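Local coordinates for protein hypoxanthine-guanine-xanthine phosphoribosyltransferase (Tritrichomonas foetus, PDB 1HGX) that salvages purines for the parasite by transferring phosphoribosyl from 5-phospho-alpha-D-ribose 1-diphosphate to hypoxanthine, guanine or xanthine, with magnesium as cofactor, at residues 131-136 with 143-148; 103-108 with 126-131; 12-17 with 151-156. One frame throughout, in Å; residues are numbered along the deposited sequence.

Overall arrangement
Starting at the N terminus, strand 10-15 is laid down first, but its partner in interaction 3 arrives only at 151-156, so this contact closes a very long loop that holds most of the chain. The other two are nested within that loop, one after the other, and none cross. Interaction 2 joins 103-108 to 126-131, closing a loop that carries helix 109-119. Interaction 1 opens at the shared Leu-131 and, by joining 131-136 to 143-148, closes a short loop, 137-142. Interactions 1 and 2 belong to the large mixed sheet and the nucleotide site beside strands 104-105 and 132-134; interaction 3 ties this core to the three-stranded antiparallel sheet. All three contain residues that approach GMP.

Interaction 1: residues 131-136 with 143-148; sequences LCDKDI and VPIDYC. With 5GP (guanosine-5'-monophosphate), chain C.
Strand 132-134, which carries the purine-binding Lys-134 of the GMP pocket, packs on its other side against Cys-148 and Ile-145 through Asp-133. Cys-148 SG lies 3.7 Å from Asp-133 CB and 4.0 Å from Asp-133 N, so the sulfur is lodged against the base of the side chain. Ile-145 deals with the far end. Its CD1 is nearly equidistant from CG, OD1 and OD2 of Asp-133, 3.8 Å from CG and OD2 and 4.0 Å from OD1, which puts the methyl over the flat of the group. The carboxylate is delivered there because CG stands opposite the backbone N (chi1 -179°). Its polar work is done with Lys-139, which makes a salt bridge to OD1, so Ile-145 supplies apolar packing beside an ion pair.

In the fold, strand 132-134 follows strand 125-130 around a sharp corner at Leu-131 and runs parallel to 147-152 on one flank and to 104-105 on the other. Asp-133 and Leu-131 both bond through their backbones to Phe-150, just beyond Cys-148.

The next residue, Lys-134, leaves the strand on the nucleotide side. Its chain runs straight as far as CD and then bends (chi3 -67°), which carries the amine to the Hoogsteen edge of the guanine. There NZ donates to O6 of GMP at 3.0 Å and to N7 of GMP at 3.2 Å, and a further hydrogen bond to Arg-155 O helps fix it in place. A lysine donating to O6 reads the 6-oxo group common to guanine, hypoxanthine and xanthine, consistent with the three bases this enzyme accepts. The carboxylate of Asp-106, the probable proton acceptor, forms a long, weak ion pair with the same amine.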
# COMPACT_ATOMS: atom_id res chain seq x y z
N LEU A 131 14.06 -0.96 -2.49
CA LEU A 131 14.10 0.37 -3.07
C LEU A 131 15.52 0.91 -2.88
O LEU A 131 16.13 1.41 -3.83
CB LEU A 131 13.09 1.29 -2.40
CG LEU A 131 12.56 2.57 -3.08
CD1 LEU A 131 12.66 3.71 -2.11
CD2 LEU A 131 13.25 2.90 -4.39
N CYS A 132 16.04 0.76 -1.66
CA CYS A 132 17.38 1.25 -1.35
C CYS A 132 18.25 0.25 -0.63
O CYS A 132 17.76 -0.63 0.09
CB CYS A 132 17.33 2.50 -0.47
SG CYS A 132 16.62 3.97 -1.19
N ASP A 133 19.55 0.39 -0.84
CA ASP A 133 20.53 -0.43 -0.15
C ASP A 133 21.48 0.60 0.47
O ASP A 133 22.12 1.37 -0.25
CB ASP A 133 21.29 -1.33 -1.11
CG ASP A 133 22.30 -2.21 -0.39
OD1 ASP A 133 22.15 -2.42 0.83
OD2 ASP A 133 23.23 -2.70 -1.05
N LYS A 134 21.52 0.67 1.80
CA LYS A 134 22.40 1.61 2.48
C LYS A 134 23.84 1.09 2.43
O LYS A 134 24.12 -0.03 2.84
CB LYS A 134 21.95 1.82 3.93
CG LYS A 134 22.70 2.94 4.62
CD LYS A 134 22.20 3.19 6.04
CE LYS A 134 20.79 3.72 6.05
NZ LYS A 134 20.42 4.24 7.39
N ASP A 135 24.74 1.89 1.88
CA ASP A 135 26.14 1.49 1.79
C ASP A 135 26.85 1.72 3.11
O ASP A 135 27.26 2.84 3.43
CB ASP A 135 26.85 2.26 0.67
CG ASP A 135 28.26 1.76 0.41
OD1 ASP A 135 28.66 0.71 0.96
OD2 ASP A 135 28.97 2.43 -0.37
N ILE A 136 26.98 0.65 3.89
CA ILE A 136 27.65 0.71 5.18
C ILE A 136 28.91 -0.15 5.15
O ILE A 136 29.52 -0.42 6.18
CB ILE A 136 26.72 0.22 6.32
CG1 ILE A 136 26.39 -1.26 6.13
CG2 ILE A 136 25.44 1.04 6.34
CD1 ILE A 136 25.74 -1.90 7.34
N VAL A 143 23.02 -10.73 2.59
CA VAL A 143 21.70 -10.85 1.98
C VAL A 143 21.76 -10.68 0.46
O VAL A 143 22.27 -9.67 -0.04
CB VAL A 143 20.73 -9.79 2.56
CG1 VAL A 143 19.37 -9.87 1.88
CG2 VAL A 143 20.59 -10.00 4.06
N PRO A 144 21.31 -11.70 -0.31
CA PRO A 144 21.34 -11.58 -1.77
C PRO A 144 20.22 -10.64 -2.21
O PRO A 144 19.05 -10.82 -1.85
CB PRO A 144 21.09 -13.01 -2.23
CG PRO A 144 20.20 -13.56 -1.16
CD PRO A 144 20.82 -13.02 0.12
N ILE A 145 20.62 -9.58 -2.90
CA ILE A 145 19.66 -8.57 -3.38
C ILE A 145 19.57 -8.71 -4.89
O ILE A 145 20.52 -8.41 -5.60
CB ILE A 145 20.13 -7.15 -3.02
CG1 ILE A 145 20.30 -7.04 -1.51
CG2 ILE A 145 19.16 -6.10 -3.57
CD1 ILE A 145 20.93 -5.74 -1.05
N ASP A 146 18.44 -9.21 -5.38
CA ASP A 146 18.27 -9.42 -6.81
C ASP A 146 17.92 -8.17 -7.59
O ASP A 146 18.33 -8.03 -8.73
CB ASP A 146 17.25 -10.51 -7.06
CG ASP A 146 17.55 -11.74 -6.25
OD1 ASP A 146 18.39 -12.54 -6.70
OD2 ASP A 146 16.99 -11.86 -5.14
N TYR A 147 17.12 -7.29 -7.00
CA TYR A 147 16.72 -6.06 -7.67
C TYR A 147 16.89 -4.96 -6.64
O TYR A 147 16.46 -5.12 -5.51
CB TYR A 147 15.26 -6.12 -8.11
CG TYR A 147 14.93 -7.35 -8.90
CD1 TYR A 147 15.21 -7.43 -10.27
CD2 TYR A 147 14.36 -8.47 -8.27
CE1 TYR A 147 14.95 -8.59 -10.99
CE2 TYR A 147 14.09 -9.63 -8.98
CZ TYR A 147 14.38 -9.69 -10.33
OH TYR A 147 14.14 -10.85 -11.03
N CYS A 148 17.52 -3.86 -7.03
CA CYS A 148 17.75 -2.75 -6.12
C CYS A 148 17.58 -1.44 -6.85
O CYS A 148 18.13 -1.26 -7.94
CB CYS A 148 19.15 -2.84 -5.51
SG CYS A 148 19.62 -1.47 -4.41
P 5GP C . 18.56 -3.79 8.99
O1P 5GP C . 18.93 -4.03 7.58
O2P 5GP C . 17.94 -4.95 9.62
O3P 5GP C . 19.69 -3.20 9.74
O5' 5GP C . 17.58 -2.58 8.96
C5' 5GP C . 16.58 -2.35 7.97
C4' 5GP C . 15.37 -1.87 8.66
O4' 5GP C . 15.54 -0.58 9.29
C3' 5GP C . 14.22 -1.73 7.72
O3' 5GP C . 13.05 -1.89 8.52
C2' 5GP C . 14.35 -0.31 7.34
O2' 5GP C . 13.11 0.20 6.89
C1' 5GP C . 14.82 0.43 8.60
N9 5GP C . 15.78 1.54 8.23
C8 5GP C . 17.13 1.39 7.93
N7 5GP C . 17.73 2.50 7.58
C5 5GP C . 16.73 3.47 7.61
C6 5GP C . 16.78 4.84 7.20
O6 5GP C . 17.78 5.49 6.88
N1 5GP C . 15.53 5.45 7.18
C2 5GP C . 14.35 4.82 7.53
N2 5GP C . 13.25 5.57 7.57
N3 5GP C . 14.29 3.53 7.96
C4 5GP C . 15.51 2.90 7.95

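Interaction 2: residues 103-108 with 126-131; sequences DIIDTG and LKVCTL. With 5GP (guanosine-5'-monophosphate), chain C.
The PRPP-binding motif of the phosphoribosyltransferases, here residues 102-110, rests at its start on the end of strand 125-130: the carbonyl O of Asp-103 is pressed to within 3.2 Å of Leu-131 CB. Thr-130 comes in beside it, with OG1 3.5 Å from Asp-103 O, though that hydroxyl has its hydrogen bond with Cys-132 O. Farther along, Ile-105 points toward the strand and lays CD1 against Val-128 CG1 at 4.3 Å, its side chain slanting across Thr-130. All of this packing is buried.

On the other side the same segment grips the nucleotide. The Asp-103 carboxylate is tucked between its own backbone N and carbonyl carbon (chi1 51°), which turns OD1 back to accept Ile-104 N at 2.8 Å, 27° out of the carboxylate plane. That bond from Ile-104 N helps hold OD1 where it receives the ribose O2' of GMP, also at 2.8 Å. At the phosphate, Asp-106 N and Gly-108 N both donate to O1P, each at 2.9 Å. O3P takes two bonds from Thr-107, one from the backbone N and a 2.7 Å one from OG1. Gly-108 is the N-cap of helix 109-119, so the phosphate sits at the helix start in the strand-loop-helix arrangement characteristic of the type I phosphoribosyltransferase fold.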
# COMPACT_ATOMS: atom_id res chain seq x y z
N ASP A 103 11.85 -1.67 1.64
CA ASP A 103 12.22 -0.27 1.47
C ASP A 103 13.73 -0.01 1.48
O ASP A 103 14.26 0.57 0.53
CB ASP A 103 11.45 0.66 2.45
CG ASP A 103 11.53 0.22 3.93
OD1 ASP A 103 12.34 -0.64 4.32
OD2 ASP A 103 10.75 0.79 4.72
N ILE A 104 14.42 -0.46 2.52
CA ILE A 104 15.86 -0.26 2.61
C ILE A 104 16.51 -1.36 3.45
O ILE A 104 15.92 -1.87 4.40
CB ILE A 104 16.19 1.14 3.22
CG1 ILE A 104 17.70 1.41 3.18
CG2 ILE A 104 15.67 1.24 4.64
CD1 ILE A 104 18.04 2.84 3.51
N ILE A 105 17.69 -1.78 3.01
CA ILE A 105 18.46 -2.80 3.71
C ILE A 105 19.67 -2.09 4.31
O ILE A 105 20.46 -1.48 3.59
CB ILE A 105 18.87 -3.94 2.76
CG1 ILE A 105 17.61 -4.72 2.34
CG2 ILE A 105 19.89 -4.87 3.43
CD1 ILE A 105 17.87 -5.84 1.38
N ASP A 106 19.75 -2.11 5.63
CA ASP A 106 20.83 -1.48 6.36
C ASP A 106 21.90 -2.52 6.71
O ASP A 106 22.79 -2.78 5.91
CB ASP A 106 20.25 -0.81 7.62
CG ASP A 106 21.25 0.10 8.33
OD1 ASP A 106 22.46 0.08 8.01
OD2 ASP A 106 20.80 0.84 9.22
N THR A 107 21.83 -3.12 7.90
CA THR A 107 22.82 -4.12 8.28
C THR A 107 22.50 -5.48 7.68
O THR A 107 23.34 -6.38 7.68
CB THR A 107 22.89 -4.30 9.80
OG1 THR A 107 21.67 -4.88 10.27
CG2 THR A 107 23.11 -2.95 10.49
N GLY A 108 21.27 -5.63 7.20
CA GLY A 108 20.87 -6.89 6.61
C GLY A 108 20.20 -7.85 7.57
O GLY A 108 19.68 -8.89 7.15
N LEU A 126 12.59 -17.58 -4.46
CA LEU A 126 12.48 -16.51 -3.50
C LEU A 126 13.56 -15.47 -3.84
O LEU A 126 14.75 -15.79 -3.87
CB LEU A 126 12.69 -17.09 -2.10
CG LEU A 126 12.75 -16.16 -0.89
CD1 LEU A 126 11.52 -15.27 -0.82
CD2 LEU A 126 12.90 -16.99 0.37
N LYS A 127 13.11 -14.26 -4.17
CA LYS A 127 13.99 -13.16 -4.52
C LYS A 127 13.64 -11.90 -3.74
O LYS A 127 12.53 -11.77 -3.19
CB LYS A 127 13.92 -12.87 -6.02
CG LYS A 127 14.50 -13.97 -6.87
CD LYS A 127 14.51 -13.60 -8.33
CE LYS A 127 15.13 -14.71 -9.14
NZ LYS A 127 15.18 -14.40 -10.60
N VAL A 128 14.58 -10.96 -3.72
CA VAL A 128 14.41 -9.72 -2.98
C VAL A 128 14.54 -8.52 -3.89
O VAL A 128 15.43 -8.46 -4.74
CB VAL A 128 15.50 -9.59 -1.86
CG1 VAL A 128 15.43 -8.21 -1.17
CG2 VAL A 128 15.29 -10.67 -0.82
N CYS A 129 13.62 -7.57 -3.70
CA CYS A 129 13.60 -6.32 -4.44
C CYS A 129 13.55 -5.20 -3.39
O CYS A 129 12.58 -5.09 -2.64
CB CYS A 129 12.36 -6.24 -5.34
SG CYS A 129 12.19 -4.65 -6.19
N THR A 130 14.60 -4.40 -3.31
CA THR A 130 14.63 -3.32 -2.34
C THR A 130 14.74 -1.96 -3.03
O THR A 130 15.38 -1.83 -4.09
CB THR A 130 15.79 -3.53 -1.31
OG1 THR A 130 15.62 -2.61 -0.21
CG2 THR A 130 17.16 -3.33 -1.95
N LEU A 131 14.06 -0.96 -2.49
CA LEU A 131 14.10 0.37 -3.07
C LEU A 131 15.52 0.91 -2.88
O LEU A 131 16.13 1.41 -3.83
CB LEU A 131 13.09 1.29 -2.40
CG LEU A 131 12.56 2.57 -3.08
CD1 LEU A 131 12.66 3.71 -2.11
CD2 LEU A 131 13.25 2.90 -4.39
P 5GP C . 18.56 -3.79 8.99
O1P 5GP C . 18.93 -4.03 7.58
O2P 5GP C . 17.94 -4.95 9.62
O3P 5GP C . 19.69 -3.20 9.74
O5' 5GP C . 17.58 -2.58 8.96
C5' 5GP C . 16.58 -2.35 7.97
C4' 5GP C . 15.37 -1.87 8.66
O4' 5GP C . 15.54 -0.58 9.29
C3' 5GP C . 14.22 -1.73 7.72
O3' 5GP C . 13.05 -1.89 8.52
C2' 5GP C . 14.35 -0.31 7.34
O2' 5GP C . 13.11 0.20 6.89
C1' 5GP C . 14.82 0.43 8.60
N9 5GP C . 15.78 1.54 8.23
C8 5GP C . 17.13 1.39 7.93
N7 5GP C . 17.73 2.50 7.58
C5 5GP C . 16.73 3.47 7.61
C6 5GP C . 16.78 4.84 7.20
O6 5GP C . 17.78 5.49 6.88
N1 5GP C . 15.53 5.45 7.18
C2 5GP C . 14.35 4.82 7.53
N2 5GP C . 13.25 5.57 7.57
N3 5GP C . 14.29 3.53 7.96
C4 5GP C . 15.51 2.90 7.95

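Interaction 3: residues 12-17 with 151-156; sequences RVLYNQ and VVENRY. With 5GP (guanosine-5'-monophosphate), chain C.
Arg-12, on the edge strand of the small sheet, and Glu-153, just past strand 147-152, reach for each other from opposite directions. Arg-12 places CG between the backbone N and the carbonyl carbon (chi1 57°), Glu-153 does the same, and both then stretch out, which brings the charged ends together. The salt bridge is lopsided: Arg-12 NH2 lies 2.6 Å from Glu-153 OE2, whereas the hydrogen bond from Arg-12 NH1 to Glu-153 OE1 is weak at 3.5 Å. The guanidinium and carboxylate planes are 65° apart, which rules out the flat, two-pronged pairing. Arg-155 brings a second guanidinium close by, but it forms its own salt bridges to Glu-11 and Glu-179.

Next to the ion pair, Leu-14 crosses Val-152 at about a right angle. Its CD1 is only 3.4 Å from Val-152 CG2, a tight approach that may mean either slight strain or an imperfectly placed valine. The other leucine methyl, CD2, lies 4.0 Å from Glu-153 OE1. Tyr-15 also turns toward 151-156, bringing OH to 3.6 Å from Val-151 O while its ring stacks with Phe-150. Leu-14 and Tyr-15 can both face this way because they form a classic beta bulge opposite Ile-174.

Past an inverse gamma turn centred on Asn-154, the segment reaches the base. The Tyr-156 ring lies with one face over GMP N1, which stands 3.6 Å above the ring plane, offset toward the rim; a hydrogen bond from the phenol to Asp-163 O helps fix the ring. The small antiparallel sheet to which strand 10-15 belongs is the hood of the type I phosphoribosyltransferases; this contact joins it to the core, and an aromatic ring on the purine, as Tyr-156 gives here, is a familiar feature of the hypoxanthine-guanine enzymes.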
# COMPACT_ATOMS: atom_id res chain seq x y z
N ARG A 12 19.47 17.47 2.38
CA ARG A 12 19.60 17.44 0.93
C ARG A 12 18.83 16.29 0.31
O ARG A 12 18.51 15.30 0.97
CB ARG A 12 21.06 17.38 0.48
CG ARG A 12 21.87 16.23 1.01
CD ARG A 12 23.32 16.54 0.70
NE ARG A 12 24.26 15.63 1.35
CZ ARG A 12 24.62 14.46 0.85
NH1 ARG A 12 24.12 14.02 -0.30
NH2 ARG A 12 25.56 13.75 1.47
N VAL A 13 18.48 16.47 -0.95
CA VAL A 13 17.73 15.48 -1.70
C VAL A 13 18.72 14.60 -2.42
O VAL A 13 19.71 15.10 -2.96
CB VAL A 13 16.84 16.16 -2.76
CG1 VAL A 13 16.14 15.12 -3.61
CG2 VAL A 13 15.83 17.08 -2.09
N LEU A 14 18.49 13.29 -2.38
CA LEU A 14 19.36 12.34 -3.06
C LEU A 14 18.75 12.00 -4.41
O LEU A 14 19.46 11.89 -5.41
CB LEU A 14 19.53 11.07 -2.22
CG LEU A 14 20.24 11.21 -0.87
CD1 LEU A 14 20.38 9.83 -0.24
CD2 LEU A 14 21.62 11.85 -1.04
N TYR A 15 17.43 11.84 -4.45
CA TYR A 15 16.72 11.50 -5.69
C TYR A 15 15.38 12.19 -5.69
O TYR A 15 14.70 12.21 -4.67
CB TYR A 15 16.50 9.98 -5.81
CG TYR A 15 17.78 9.19 -5.80
CD1 TYR A 15 18.62 9.17 -6.91
CD2 TYR A 15 18.20 8.54 -4.65
CE1 TYR A 15 19.84 8.53 -6.87
CE2 TYR A 15 19.42 7.90 -4.60
CZ TYR A 15 20.24 7.90 -5.70
OH TYR A 15 21.47 7.28 -5.63
N ASN A 16 15.04 12.81 -6.81
CA ASN A 16 13.76 13.50 -6.94
C ASN A 16 12.71 12.54 -7.51
O ASN A 16 13.05 11.43 -7.92
CB ASN A 16 13.90 14.75 -7.82
CG ASN A 16 14.47 14.45 -9.19
OD1 ASN A 16 13.88 13.70 -9.97
ND2 ASN A 16 15.62 15.03 -9.49
N GLN A 17 11.46 12.98 -7.57
CA GLN A 17 10.38 12.12 -8.06
C GLN A 17 10.64 11.61 -9.47
O GLN A 17 10.30 10.47 -9.80
CB GLN A 17 9.02 12.82 -7.95
CG GLN A 17 7.79 11.88 -7.90
CD GLN A 17 7.82 10.87 -6.74
OE1 GLN A 17 7.93 9.65 -6.96
NE2 GLN A 17 7.72 11.35 -5.53
N VAL A 151 21.57 2.83 -4.42
CA VAL A 151 22.50 2.59 -3.33
C VAL A 151 22.58 3.95 -2.66
O VAL A 151 22.85 4.96 -3.30
CB VAL A 151 23.87 2.13 -3.82
CG1 VAL A 151 24.88 2.17 -2.67
CG2 VAL A 151 23.74 0.71 -4.36
N VAL A 152 22.28 3.97 -1.37
CA VAL A 152 22.22 5.19 -0.60
C VAL A 152 23.39 5.30 0.39
O VAL A 152 23.97 4.30 0.79
CB VAL A 152 20.83 5.21 0.10
CG1 VAL A 152 20.93 4.98 1.59
CG2 VAL A 152 20.08 6.47 -0.26
N GLU A 153 23.76 6.52 0.76
CA GLU A 153 24.87 6.69 1.69
C GLU A 153 24.43 6.42 3.12
O GLU A 153 23.24 6.42 3.42
CB GLU A 153 25.48 8.09 1.58
CG GLU A 153 24.47 9.20 1.75
CD GLU A 153 25.05 10.53 1.39
OE1 GLU A 153 25.31 10.76 0.19
OE2 GLU A 153 25.25 11.34 2.30
N ASN A 154 25.41 6.21 3.99
CA ASN A 154 25.16 5.89 5.38
C ASN A 154 24.63 7.06 6.22
O ASN A 154 25.33 7.56 7.11
CB ASN A 154 26.44 5.32 6.01
CG ASN A 154 26.18 4.64 7.34
OD1 ASN A 154 25.05 4.50 7.79
ND2 ASN A 154 27.25 4.20 7.98
N ARG A 155 23.40 7.47 5.94
CA ARG A 155 22.75 8.56 6.67
C ARG A 155 21.30 8.12 6.90
O ARG A 155 20.86 7.11 6.34
CB ARG A 155 22.77 9.87 5.87
CG ARG A 155 24.16 10.42 5.50
CD ARG A 155 24.93 10.92 6.71
NE ARG A 155 24.18 11.94 7.44
CZ ARG A 155 24.11 13.23 7.11
NH1 ARG A 155 24.76 13.69 6.05
NH2 ARG A 155 23.35 14.04 7.83
N TYR A 156 20.56 8.87 7.71
CA TYR A 156 19.16 8.52 7.96
C TYR A 156 18.34 9.03 6.80
O TYR A 156 18.21 10.23 6.61
CB TYR A 156 18.63 9.10 9.27
CG TYR A 156 17.32 8.47 9.67
CD1 TYR A 156 17.29 7.22 10.30
CD2 TYR A 156 16.10 9.07 9.37
CE1 TYR A 156 16.10 6.60 10.60
CE2 TYR A 156 14.89 8.45 9.67
CZ TYR A 156 14.91 7.22 10.29
OH TYR A 156 13.72 6.59 10.59
P 5GP C . 18.56 -3.79 8.99
O1P 5GP C . 18.93 -4.03 7.58
O2P 5GP C . 17.94 -4.95 9.62
O3P 5GP C . 19.69 -3.20 9.74
O5' 5GP C . 17.58 -2.58 8.96
C5' 5GP C . 16.58 -2.35 7.97
C4' 5GP C . 15.37 -1.87 8.66
O4' 5GP C . 15.54 -0.58 9.29
C3' 5GP C . 14.22 -1.73 7.72
O3' 5GP C . 13.05 -1.89 8.52
C2' 5GP C . 14.35 -0.31 7.34
O2' 5GP C . 13.11 0.20 6.89
C1' 5GP C . 14.82 0.43 8.60
N9 5GP C . 15.78 1.54 8.23
C8 5GP C . 17.13 1.39 7.93
N7 5GP C . 17.73 2.50 7.58
C5 5GP C . 16.73 3.47 7.61
C6 5GP C . 16.78 4.84 7.20
O6 5GP C . 17.78 5.49 6.88
N1 5GP C . 15.53 5.45 7.18
C2 5GP C . 14.35 4.82 7.53
N2 5GP C . 13.25 5.57 7.57
N3 5GP C . 14.29 3.53 7.96
C4 5GP C . 15.51 2.90 7.95